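Local coordinates for SnoaL-like domain-containing protein (Sphaerobacter thermophilus, PDB 5TGN) that is of unknown function but belongs to the SnoaL-like group of the NTF2 clan, whose cone-shaped fold often encloses a ligand pocket, at residues A[77-82]-A[87-92]. Numbering follows the deposited sequence.
Sequences HGVVQT and PAQIEW
The carbonyl oxygen of G78 takes two hydrogen bonds. I90 N donates one at 2.8 Å, and a water gives the other. The same water donates to Q89 OE1 at 2.6 Å, tying the bent Q89 side chain to the paired strand. V79 CG2 lies alongside this amide, 3.8 Å from Q89 OE1, and V79 CG1 packs against P87 CB. The backbones pair as the antiparallel hairpin of strands 73-81 and 88-97, within the curved sheet of the NTF2-like fold. G78 with I90 and V80 with A88 are hydrogen-bonded pairs; H77 with E91 and V79 with Q89 are non-hydrogen-bonded pairs.

H77 and E91 point the same way from the sheet. E91 CG lies anti to the backbone N (chi1 167°), which carries the carboxylate along the H77 ring edge. H77 NE2 donates to E91 OE2 at 2.8 Å, on the anti side of that oxygen and 22° out of the carboxylate plane.

On the other face, V80 CG2 meets I90 CG1 at 3.8 Å and the W92 ring edge at CH2. W92 CZ3 comes within 3.5 Å of G78 N, an approach helped by the missing side chain at G78. I90 CG2 packs over one face of the indole. This face is apolar; the H77 face is mixed. There E91 OE1 accepts from N107 and bridges to R103 of a neighbouring subunit, so the carboxylate ties hairpin, next strand and neighbouring subunit together.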
# COMPACT_ATOMS: atom_id res chain seq x y z
N HIS A 77 -9.23 15.53 -3.00
CA HIS A 77 -9.71 14.46 -2.13
C HIS A 77 -10.88 13.78 -2.83
O HIS A 77 -11.66 14.42 -3.54
CB HIS A 77 -10.15 15.00 -0.77
CG HIS A 77 -9.00 15.42 0.10
ND1 HIS A 77 -9.15 15.74 1.43
CD2 HIS A 77 -7.67 15.54 -0.17
CE1 HIS A 77 -7.97 16.06 1.94
NE2 HIS A 77 -7.06 15.95 0.98
N GLY A 78 -10.97 12.46 -2.67
CA GLY A 78 -12.03 11.76 -3.37
C GLY A 78 -12.35 10.44 -2.70
O GLY A 78 -11.71 10.04 -1.72
N VAL A 79 -13.38 9.78 -3.22
CA VAL A 79 -13.83 8.49 -2.72
C VAL A 79 -13.65 7.50 -3.86
O VAL A 79 -14.12 7.75 -4.98
CB VAL A 79 -15.30 8.55 -2.23
CG1 VAL A 79 -15.77 7.18 -1.71
CG2 VAL A 79 -15.47 9.61 -1.17
N VAL A 80 -12.97 6.40 -3.60
CA VAL A 80 -12.82 5.32 -4.58
C VAL A 80 -13.73 4.16 -4.17
O VAL A 80 -13.60 3.63 -3.06
CB VAL A 80 -11.36 4.86 -4.70
CG1 VAL A 80 -11.26 3.65 -5.67
CG2 VAL A 80 -10.47 6.02 -5.18
N GLN A 81 -14.69 3.81 -5.03
CA GLN A 81 -15.57 2.68 -4.77
C GLN A 81 -15.25 1.52 -5.71
O GLN A 81 -14.87 1.72 -6.86
CB GLN A 81 -17.03 3.10 -4.92
CG GLN A 81 -17.41 4.10 -3.82
CD GLN A 81 -18.83 4.58 -3.93
OE1 GLN A 81 -19.10 5.55 -4.64
NE2 GLN A 81 -19.75 3.90 -3.25
N THR A 82 -15.46 0.31 -5.21
CA THR A 82 -15.22 -0.94 -5.92
C THR A 82 -16.40 -1.87 -5.74
O THR A 82 -17.29 -1.62 -4.92
CB THR A 82 -13.95 -1.63 -5.42
OG1 THR A 82 -14.08 -1.86 -4.01
CG2 THR A 82 -12.66 -0.81 -5.73
N PRO A 87 -15.60 1.69 0.57
CA PRO A 87 -15.14 2.95 -0.04
C PRO A 87 -13.86 3.43 0.62
O PRO A 87 -13.66 3.26 1.83
CB PRO A 87 -16.30 3.91 0.24
CG PRO A 87 -17.49 3.04 0.39
CD PRO A 87 -17.01 1.75 0.98
N ALA A 88 -12.95 3.97 -0.18
CA ALA A 88 -11.69 4.47 0.33
C ALA A 88 -11.61 5.97 0.10
O ALA A 88 -11.92 6.45 -1.00
CB ALA A 88 -10.51 3.78 -0.36
N GLN A 89 -11.20 6.70 1.13
CA GLN A 89 -10.94 8.14 1.07
C GLN A 89 -9.51 8.34 0.60
O GLN A 89 -8.58 7.86 1.26
CB GLN A 89 -11.13 8.79 2.44
CG GLN A 89 -12.42 8.36 3.10
CD GLN A 89 -13.61 9.00 2.45
OE1 GLN A 89 -13.52 10.14 1.99
NE2 GLN A 89 -14.73 8.28 2.39
N ILE A 90 -9.33 9.07 -0.50
CA ILE A 90 -8.01 9.17 -1.12
C ILE A 90 -7.67 10.64 -1.34
O ILE A 90 -8.54 11.45 -1.65
CB ILE A 90 -7.94 8.40 -2.46
CG1 ILE A 90 -8.27 6.91 -2.27
CG2 ILE A 90 -6.55 8.49 -3.07
CD1 ILE A 90 -7.30 6.16 -1.34
N GLU A 91 -6.40 10.98 -1.15
CA GLU A 91 -5.88 12.30 -1.45
C GLU A 91 -4.85 12.17 -2.56
O GLU A 91 -3.95 11.32 -2.47
CB GLU A 91 -5.26 12.93 -0.19
CG GLU A 91 -4.40 14.19 -0.41
CD GLU A 91 -3.77 14.68 0.88
OE1 GLU A 91 -2.74 14.11 1.32
OE2 GLU A 91 -4.35 15.58 1.50
N TRP A 92 -5.00 12.96 -3.62
CA TRP A 92 -4.06 13.01 -4.74
C TRP A 92 -3.35 14.36 -4.71
O TRP A 92 -4.01 15.41 -4.78
CB TRP A 92 -4.78 12.84 -6.09
CG TRP A 92 -5.38 11.48 -6.34
CD1 TRP A 92 -4.80 10.41 -6.99
CD2 TRP A 92 -6.71 11.05 -6.00
NE1 TRP A 92 -5.67 9.35 -7.04
CE2 TRP A 92 -6.86 9.72 -6.44
CE3 TRP A 92 -7.80 11.68 -5.36
CZ2 TRP A 92 -8.05 8.99 -6.26
CZ3 TRP A 92 -8.97 10.96 -5.18
CH2 TRP A 92 -9.08 9.62 -5.62
O HOH W 1 -12.18 11.98 0.68